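Local structure of ribonucleoside triphosphate reductase (Lactobacillus leichmannii, 1L1L) at residues Tyr218-Thr223 with Val228-Leu233; Leu186-Thr191 with Pro276-Leu281; Val204-Leu209 with Asp253-Arg258. The protein reduces ribonucleoside triphosphates to 2'-deoxyribonucleoside triphosphates, using coenzyme B12 as radical source, and works as an allosterically regulated monomer. One frame throughout, in Å; residues are numbered along the deposited sequence.

Contact 1: residues Tyr218-Thr223 with Val228-Leu233; sequences YRLPDT and VLANAL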
loop_
_atom_site.group_PDB
_atom_site.type_symbol
_atom_site.label_atom_id
_atom_site.label_comp_id
_atom_site.label_asym_id
_atom_site.label_seq_id
_atom_site.Cartn_x
_atom_site.Cartn_y
_atom_site.Cartn_z
ATOM N N TYR A 218 31.022 13.466 -7.043
ATOM C CA TYR A 218 30.193 12.437 -7.664
ATOM C C TYR A 218 29.228 13.022 -8.693
ATOM O O TYR A 218 28.429 13.916 -8.392
ATOM C CB TYR A 218 29.397 11.679 -6.596
ATOM C CG TYR A 218 28.503 10.574 -7.141
ATOM C CD1 TYR A 218 27.242 10.340 -6.592
ATOM C CD2 TYR A 218 28.921 9.758 -8.198
ATOM C CE1 TYR A 218 26.415 9.323 -7.081
ATOM C CE2 TYR A 218 28.102 8.737 -8.695
ATOM C CZ TYR A 218 26.852 8.528 -8.133
ATOM O OH TYR A 218 26.033 7.534 -8.619
ATOM N N ARG A 219 29.314 12.506 -9.913
ATOM C CA ARG A 219 28.459 12.926 -11.014
ATOM C C ARG A 219 27.295 11.939 -11.028
ATOM O O ARG A 219 27.494 10.753 -11.292
ATOM C CB ARG A 219 29.248 12.849 -12.331
ATOM C CG ARG A 219 28.394 12.741 -13.583
ATOM C CD ARG A 219 27.635 14.020 -13.859
ATOM N NE ARG A 219 28.438 14.993 -14.588
ATOM C CZ ARG A 219 27.986 16.184 -14.960
ATOM N NH1 ARG A 219 26.741 16.538 -14.666
ATOM N NH2 ARG A 219 28.769 17.023 -15.629
ATOM N N LEU A 220 26.088 12.416 -10.737
ATOM C CA LEU A 220 24.932 11.529 -10.693
ATOM C C LEU A 220 24.377 11.064 -12.028
ATOM O O LEU A 220 24.038 11.870 -12.893
ATOM C CB LEU A 220 23.778 12.163 -9.912
ATOM C CG LEU A 220 23.792 11.999 -8.393
ATOM C CD1 LEU A 220 24.961 12.761 -7.817
ATOM C CD2 LEU A 220 22.475 12.493 -7.815
ATOM N N PRO A 221 24.306 9.744 -12.221
ATOM C CA PRO A 221 23.750 9.292 -13.493
ATOM C C PRO A 221 22.275 9.656 -13.403
ATOM O O PRO A 221 21.685 9.585 -12.325
ATOM C CB PRO A 221 24.004 7.785 -13.467
ATOM C CG PRO A 221 24.145 7.461 -11.995
ATOM C CD PRO A 221 24.899 8.629 -11.465
ATOM N N ASP A 222 21.689 10.093 -14.508
ATOM C CA ASP A 222 20.283 10.468 -14.505
ATOM C C ASP A 222 19.380 9.236 -14.399
ATOM O O ASP A 222 18.598 8.944 -15.304
ATOM C CB ASP A 222 19.981 11.272 -15.768
ATOM C CG ASP A 222 18.509 11.567 -15.944
ATOM O OD1 ASP A 222 17.771 11.615 -14.935
ATOM O OD2 ASP A 222 18.091 11.770 -17.107
ATOM N N THR A 223 19.485 8.525 -13.279
ATOM C CA THR A 223 18.693 7.319 -13.039
ATOM C C THR A 223 18.279 7.206 -11.574
ATOM O O THR A 223 18.857 7.869 -10.710
ATOM C CB THR A 223 19.497 6.053 -13.373
ATOM O OG1 THR A 223 20.588 5.929 -12.449
ATOM C CG2 THR A 223 20.051 6.127 -14.800
ATOM N N VAL A 228 19.707 7.196 -5.392
ATOM C CA VAL A 228 19.958 6.365 -4.220
ATOM C C VAL A 228 21.435 6.398 -3.804
ATOM O O VAL A 228 21.750 6.655 -2.641
ATOM C CB VAL A 228 19.543 4.889 -4.470
ATOM C CG1 VAL A 228 19.929 4.024 -3.266
ATOM C CG2 VAL A 228 18.025 4.807 -4.712
ATOM N N LEU A 229 22.328 6.139 -4.758
ATOM C CA LEU A 229 23.767 6.139 -4.490
ATOM C C LEU A 229 24.273 7.486 -3.955
ATOM O O LEU A 229 25.188 7.523 -3.125
ATOM C CB LEU A 229 24.540 5.752 -5.763
ATOM C CG LEU A 229 24.287 4.331 -6.282
ATOM C CD1 LEU A 229 25.063 4.091 -7.565
ATOM C CD2 LEU A 229 24.676 3.319 -5.222
ATOM N N ALA A 230 23.672 8.581 -4.419
ATOM C CA ALA A 230 24.072 9.921 -3.986
ATOM C C ALA A 230 23.689 10.189 -2.526
ATOM O O ALA A 230 24.395 10.903 -1.796
ATOM C CB ALA A 230 23.443 10.954 -4.876
ATOM N N ASN A 231 22.562 9.635 -2.102
ATOM C CA ASN A 231 22.128 9.811 -0.723
ATOM C C ASN A 231 22.946 8.843 0.126
ATOM O O ASN A 231 23.292 9.146 1.271
ATOM C CB ASN A 231 20.630 9.511 -0.587
ATOM C CG ASN A 231 20.135 9.638 0.843
ATOM O OD1 ASN A 231 20.196 10.713 1.443
ATOM N ND2 ASN A 231 19.640 8.537 1.397
ATOM N N ALA A 232 23.268 7.685 -0.452
ATOM C CA ALA A 232 24.056 6.666 0.242
ATOM C C ALA A 232 25.468 7.180 0.531
ATOM O O ALA A 232 26.026 6.934 1.611
ATOM C CB ALA A 232 24.126 5.386 -0.594
ATOM N N LEU A 233 26.031 7.890 -0.444
ATOM C CA LEU A 233 27.367 8.469 -0.319
ATOM C C LEU A 233 27.352 9.532 0.780
ATOM O O LEU A 233 28.175 9.501 1.698
ATOM C CB LEU A 233 27.791 9.100 -1.654
ATOM C CG LEU A 233 29.105 9.891 -1.674
ATOM C CD1 LEU A 233 30.247 8.992 -1.227
ATOM C CD2 LEU A 233 29.354 10.447 -3.082
#

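Contact 2: residues Leu186-Thr191 with Pro276-Leu281; sequences LVVDET and PLISML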
loop_
_atom_site.group_PDB
_atom_site.type_symbol
_atom_site.label_atom_id
_atom_site.label_comp_id
_atom_site.label_asym_id
_atom_site.label_seq_id
_atom_site.Cartn_x
_atom_site.Cartn_y
_atom_site.Cartn_z
ATOM N N LEU A 186 25.834 21.224 -3.751
ATOM C CA LEU A 186 25.064 20.568 -4.799
ATOM C C LEU A 186 25.204 21.422 -6.052
ATOM O O LEU A 186 24.790 22.585 -6.076
ATOM C CB LEU A 186 23.591 20.449 -4.389
ATOM C CG LEU A 186 23.343 19.715 -3.064
ATOM C CD1 LEU A 186 21.853 19.626 -2.787
ATOM C CD2 LEU A 186 23.957 18.327 -3.129
ATOM N N VAL A 187 25.792 20.831 -7.088
ATOM C CA VAL A 187 26.021 21.530 -8.342
ATOM C C VAL A 187 25.006 21.212 -9.424
ATOM O O VAL A 187 24.671 20.052 -9.660
ATOM C CB VAL A 187 27.413 21.203 -8.920
ATOM C CG1 VAL A 187 27.708 22.117 -10.096
ATOM C CG2 VAL A 187 28.466 21.338 -7.851
ATOM N N VAL A 188 24.524 22.264 -10.071
ATOM C CA VAL A 188 23.586 22.150 -11.179
ATOM C C VAL A 188 24.007 23.220 -12.177
ATOM O O VAL A 188 23.623 24.385 -12.066
ATOM C CB VAL A 188 22.127 22.392 -10.745
ATOM C CG1 VAL A 188 21.246 22.584 -11.974
ATOM C CG2 VAL A 188 21.622 21.197 -9.934
ATOM N N ASP A 189 24.815 22.801 -13.143
ATOM C CA ASP A 189 25.340 23.679 -14.182
ATOM C C ASP A 189 24.358 24.712 -14.711
ATOM O O ASP A 189 23.165 24.445 -14.838
ATOM C CB ASP A 189 25.870 22.833 -15.343
ATOM C CG ASP A 189 26.416 23.675 -16.477
ATOM O OD1 ASP A 189 26.981 24.755 -16.206
ATOM O OD2 ASP A 189 26.295 23.249 -17.640
ATOM N N GLU A 190 24.883 25.897 -15.022
ATOM C CA GLU A 190 24.080 26.999 -15.550
ATOM C C GLU A 190 23.326 26.557 -16.809
ATOM O O GLU A 190 22.283 27.118 -17.153
ATOM C CB GLU A 190 24.978 28.189 -15.913
ATOM C CG GLU A 190 25.679 28.913 -14.756
ATOM C CD GLU A 190 26.714 28.068 -14.018
ATOM O OE1 GLU A 190 27.221 27.073 -14.586
ATOM O OE2 GLU A 190 27.039 28.419 -12.862
ATOM N N THR A 191 23.858 25.542 -17.486
ATOM C CA THR A 191 23.263 25.042 -18.722
ATOM C C THR A 191 21.995 24.212 -18.542
ATOM O O THR A 191 21.123 24.207 -19.414
ATOM C CB THR A 191 24.281 24.198 -19.526
ATOM O OG1 THR A 191 24.095 24.449 -20.922
ATOM C CG2 THR A 191 24.084 22.687 -19.261
ATOM N N PRO A 276 13.614 18.570 -5.754
ATOM C CA PRO A 276 13.287 17.852 -4.515
ATOM C C PRO A 276 14.471 17.068 -3.958
ATOM O O PRO A 276 14.596 16.903 -2.737
ATOM C CB PRO A 276 12.118 16.949 -4.925
ATOM C CG PRO A 276 12.330 16.760 -6.409
ATOM C CD PRO A 276 12.734 18.145 -6.852
ATOM N N LEU A 277 15.341 16.586 -4.848
ATOM C CA LEU A 277 16.517 15.833 -4.417
ATOM C C LEU A 277 17.517 16.746 -3.706
ATOM O O LEU A 277 18.168 16.341 -2.745
ATOM C CB LEU A 277 17.209 15.172 -5.616
ATOM C CG LEU A 277 18.501 14.419 -5.290
ATOM C CD1 LEU A 277 18.201 13.285 -4.323
ATOM C CD2 LEU A 277 19.140 13.887 -6.576
ATOM N N ILE A 278 17.639 17.976 -4.191
ATOM C CA ILE A 278 18.569 18.942 -3.604
ATOM C C ILE A 278 18.193 19.199 -2.142
ATOM O O ILE A 278 19.006 19.003 -1.244
ATOM C CB ILE A 278 18.559 20.262 -4.410
ATOM C CG1 ILE A 278 19.191 20.012 -5.787
ATOM C CG2 ILE A 278 19.315 21.364 -3.660
ATOM C CD1 ILE A 278 18.895 21.063 -6.810
ATOM N N SER A 279 16.953 19.616 -1.924
ATOM C CA SER A 279 16.443 19.887 -0.578
ATOM C C SER A 279 16.644 18.681 0.338
ATOM O O SER A 279 17.117 18.809 1.478
ATOM C CB SER A 279 14.956 20.218 -0.645
ATOM O OG SER A 279 14.708 21.238 -1.596
ATOM N N MET A 280 16.281 17.500 -0.161
ATOM C CA MET A 280 16.418 16.282 0.623
ATOM C C MET A 280 17.858 16.054 1.071
ATOM O O MET A 280 18.107 15.710 2.223
ATOM C CB MET A 280 15.947 15.076 -0.191
ATOM C CG MET A 280 15.939 13.770 0.576
ATOM S SD MET A 280 16.088 12.339 -0.538
ATOM C CE MET A 280 17.835 12.002 -0.398
ATOM N N LEU A 281 18.812 16.234 0.163
ATOM C CA LEU A 281 20.214 16.026 0.504
ATOM C C LEU A 281 20.694 17.077 1.505
ATOM O O LEU A 281 21.482 16.774 2.401
ATOM C CB LEU A 281 21.085 16.083 -0.751
ATOM C CG LEU A 281 20.903 14.905 -1.712
ATOM C CD1 LEU A 281 21.532 15.259 -3.059
ATOM C CD2 LEU A 281 21.523 13.642 -1.120
#

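Contact 3: residues Val204-Leu209 with Asp253-Arg258; sequences VGKNEL and DLSDIR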
loop_
_atom_site.group_PDB
_atom_site.type_symbol
_atom_site.label_atom_id
_atom_site.label_comp_id
_atom_site.label_asym_id
_atom_site.label_seq_id
_atom_site.Cartn_x
_atom_site.Cartn_y
_atom_site.Cartn_z
ATOM N N VAL A 204 24.358 25.322 -6.356
ATOM C CA VAL A 204 25.196 26.397 -6.885
ATOM C C VAL A 204 25.618 26.144 -8.327
ATOM O O VAL A 204 25.816 24.998 -8.742
ATOM C CB VAL A 204 26.476 26.598 -6.039
ATOM C CG1 VAL A 204 26.107 27.099 -4.653
ATOM C CG2 VAL A 204 27.254 25.300 -5.941
ATOM N N GLY A 205 25.743 27.223 -9.091
ATOM C CA GLY A 205 26.163 27.094 -10.469
ATOM C C GLY A 205 27.584 26.570 -10.504
ATOM O O GLY A 205 28.272 26.541 -9.482
ATOM N N LYS A 206 28.030 26.153 -11.681
ATOM C CA LYS A 206 29.376 25.627 -11.840
ATOM C C LYS A 206 30.398 26.729 -11.525
ATOM O O LYS A 206 31.532 26.449 -11.127
ATOM C CB LYS A 206 29.545 25.104 -13.271
ATOM C CG LYS A 206 30.502 23.931 -13.413
ATOM C CD LYS A 206 30.084 23.011 -14.565
ATOM C CE LYS A 206 28.808 22.242 -14.225
ATOM N NZ LYS A 206 28.343 21.356 -15.337
ATOM N N ASN A 207 29.981 27.981 -11.688
ATOM C CA ASN A 207 30.847 29.122 -11.420
ATOM C C ASN A 207 31.037 29.357 -9.920
ATOM O O ASN A 207 32.164 29.548 -9.452
ATOM C CB ASN A 207 30.273 30.374 -12.075
ATOM N N GLU A 208 29.935 29.331 -9.170
ATOM C CA GLU A 208 29.955 29.552 -7.722
ATOM C C GLU A 208 30.608 28.416 -6.940
ATOM O O GLU A 208 30.979 28.585 -5.778
ATOM C CB GLU A 208 28.528 29.730 -7.198
ATOM C CG GLU A 208 27.573 30.358 -8.192
ATOM C CD GLU A 208 28.037 31.717 -8.656
ATOM O OE1 GLU A 208 28.172 32.616 -7.800
ATOM O OE2 GLU A 208 28.266 31.883 -9.874
ATOM N N LEU A 209 30.739 27.257 -7.576
ATOM C CA LEU A 209 31.322 26.088 -6.928
ATOM C C LEU A 209 32.721 26.306 -6.351
ATOM O O LEU A 209 33.637 26.761 -7.043
ATOM C CB LEU A 209 31.357 24.907 -7.906
ATOM C CG LEU A 209 31.900 23.591 -7.337
ATOM C CD1 LEU A 209 31.021 23.128 -6.178
ATOM C CD2 LEU A 209 31.941 22.537 -8.427
ATOM N N ASP A 253 27.198 16.418 -8.084
ATOM C CA ASP A 253 26.826 17.094 -9.326
ATOM C C ASP A 253 25.543 16.486 -9.914
ATOM O O ASP A 253 25.544 15.325 -10.328
ATOM C CB ASP A 253 27.969 16.954 -10.341
ATOM C CG ASP A 253 27.857 17.933 -11.490
ATOM O OD1 ASP A 253 26.733 18.147 -11.985
ATOM O OD2 ASP A 253 28.900 18.478 -11.913
ATOM N N LEU A 254 24.464 17.269 -9.942
ATOM C CA LEU A 254 23.175 16.808 -10.473
ATOM C C LEU A 254 22.840 17.552 -11.770
ATOM O O LEU A 254 21.673 17.843 -12.049
ATOM C CB LEU A 254 22.047 17.067 -9.460
ATOM C CG LEU A 254 22.339 16.981 -7.958
ATOM C CD1 LEU A 254 21.017 17.012 -7.202
ATOM C CD2 LEU A 254 23.107 15.716 -7.625
ATOM N N SER A 255 23.863 17.871 -12.555
ATOM C CA SER A 255 23.652 18.596 -13.806
ATOM C C SER A 255 22.973 17.726 -14.861
ATOM O O SER A 255 22.344 18.244 -15.785
ATOM C CB SER A 255 24.990 19.116 -14.352
ATOM O OG SER A 255 25.598 20.037 -13.453
ATOM N N ASP A 256 23.094 16.409 -14.716
ATOM C CA ASP A 256 22.504 15.470 -15.674
ATOM C C ASP A 256 21.088 15.038 -15.345
ATOM O O ASP A 256 20.411 14.434 -16.176
ATOM C CB ASP A 256 23.378 14.224 -15.807
ATOM C CG ASP A 256 24.684 14.509 -16.518
ATOM O OD1 ASP A 256 24.665 15.340 -17.448
ATOM O OD2 ASP A 256 25.719 13.903 -16.154
ATOM N N ILE A 257 20.632 15.332 -14.132
ATOM C CA ILE A 257 19.283 14.940 -13.756
ATOM C C ILE A 257 18.266 15.600 -14.685
ATOM O O ILE A 257 18.310 16.809 -14.907
ATOM C CB ILE A 257 18.969 15.327 -12.299
ATOM C CG1 ILE A 257 20.035 14.743 -11.372
ATOM C CG2 ILE A 257 17.597 14.813 -11.911
ATOM C CD1 ILE A 257 20.243 13.259 -11.534
ATOM N N ARG A 258 17.356 14.794 -15.226
ATOM C CA ARG A 258 16.333 15.295 -16.143
ATOM C C ARG A 258 15.400 16.288 -15.464
ATOM O O ARG A 258 15.044 16.132 -14.299
ATOM C CB ARG A 258 15.509 14.133 -16.711
ATOM C CG ARG A 258 14.527 13.531 -15.722
ATOM C CD ARG A 258 13.964 12.211 -16.227
ATOM N NE ARG A 258 15.029 11.252 -16.489
ATOM C CZ ARG A 258 14.833 9.959 -16.722
ATOM N NH1 ARG A 258 13.603 9.459 -16.725
ATOM N NH2 ARG A 258 15.868 9.166 -16.954
#

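Contact 1: residues Tyr218-Thr223 with Val228-Leu233
The ring of Tyr218 is turned edge-on to the helix, with the backbone of Ala230 at its rim: CE1 stands 3.9 Å from Ala230 N, and Ala230 CA lies in the ring plane. Leu229 C and the CD2 methyl of Leu233 approach the same ring obliquely. CG of Tyr218 is anti to its backbone N (chi1 -180°), which swings the ring along the helix, so that its two ends meet different turns. At the root, Tyr218 CB touches Leu233 CD2 at 3.7 Å. At the far end, Tyr218 OH rests against the Leu229 side chain, 3.7 Å from both CB and CD1, a purely van der Waals contact. Strand 216-219, helix 224-236 and strand 249-253 form a beta-alpha-beta unit of the B12-dependent reductase insertion domain, and here the first strand and its exit loop pack on the helix that follows. Beyond the tyrosine, Leu220 turns its branched end to Ala230. The Ala230 CB methyl lies against the flank of the isopropyl group, near CG and both methyls, 3.5 Å from Leu220 CD2 and 3.8 Å from CD1, the former closer than usual for two carbons. Leu250 and Leu252 of strand 249-253 back Leu233, and Leu277 of helix 275-289 lies against Leu220. The chain then reverses sharply: Thr223 N bonds to Pro221 O at 2.6 Å in an inverse gamma turn centred on Asp222. Thr223 is the N-cap of the helix, its OG1 accepting from Gly226 N, while the Asp222 carboxylate forms a salt bridge with Arg258.

Contact 2: residues Leu186-Thr191 with Pro276-Leu281
Leu186 O accepts a hydrogen bond from the backbone N of Val204, while the Leu186 side chain reaches across to Ile278 and Leu281 on the helix. Strand 183-187 is an outer strand of a three-stranded parallel sheet in the insertion domain, and helix 275-289 packs against it in an alpha/beta layer. The contact is buried and wholly apolar, with branched aliphatic groups supplying all of its contacting side chains. Leu186 carries most of it. With CG anti to the carbonyl carbon (chi1 -57°) the branch extends to the helix, where CD1 lies mainly by Ile278 and CD2 by Leu281. Leu186 CD2 meets Leu281 CD1 at 3.9 Å, the two side chains crossing at a slant. The side chains of Leu186 and Ile278 instead run past each other in opposite senses; CD1 is modelled implausibly close to Ile278 CG2, so the exact fit there is doubtful. Val187 points away from the helix, its side chain touching Leu209 and Ile251, as expected of alternation along a strand. Leu252 of the neighbouring strand continues the apolar surface beside Leu186 and Leu281, and Ser198 of helix 195-200 touches both Val188 and Ile278. Where the strand gives way to loop, the polar links begin: Asp189 N donates to Ser255 OG, and Glu190 OE2 accepts from Asn207 N. At the loop end of the apolar seam, Val188 again faces the helix, and its CG2 methyl lies 4.1 Å from Ile278 CD1.

Contact 3: residues Val204-Leu209 with Asp253-Arg258
Lys206 and Asp253 bring the two backbones nearest, yet their CA atoms are still 9.3 Å apart, and the connection between these loops depends on one long side chain. Residues 206-208 have helical backbone angles without regular helical bonding; a weak bond from Leu209 N to Gly205 O closes this short turn. The lysine chain is bent at chi2 and at chi3 (-71°), which brings its end over Ser255. Lys206 NZ stands 3.6 Å from Ser255 OG and 4.5 Å from Asp253 OD2, too far for a salt bridge, and its modelled place is somewhat uncertain. The better defined feature is the Asx turn that follows strand 249-253 as it leaves the parallel sheet. Asp253 OD1 accepts from Ser255 N at 2.9 Å, nearly in line with its C-O bond, the N-H...O angle being 149°. Ser255 OG donates to the syn side of that same OD1 at 2.6 Å. Arg219 NH1 adds a salt bridge to this oxygen and probably offsets the buried negative charge, while Tyr217 OH hydrogen-bonds to OD2. Asp256 OD2 also forms a salt bridge with Arg219 NH1, so this one arginine nitrogen holds two carboxylates of the loop.

In the fold
The three contacts share one small parallel sheet in strand order 183-187, 249-253, 216-219. Contacts 1 and 2 place two helices on the same face, and the centres of the two contacts lie about 12 Å apart; Leu220 CD2 and Leu277 CD2 meet at 3.8 Å between them. Contact 3 lies at the strand ends, its centre about 6 Å from that of contact 2 and 13 Å from that of contact 1. The central strand links them: Tyr218 O pairs with Asp253 N at 2.8 Å. Along the chain, contact 1 is nested within contact 3 and contact 3 within contact 2. Their centres lie about 27 to 35 Å from the chain centre, consistent with a peripheral insertion beside the catalytic barrel.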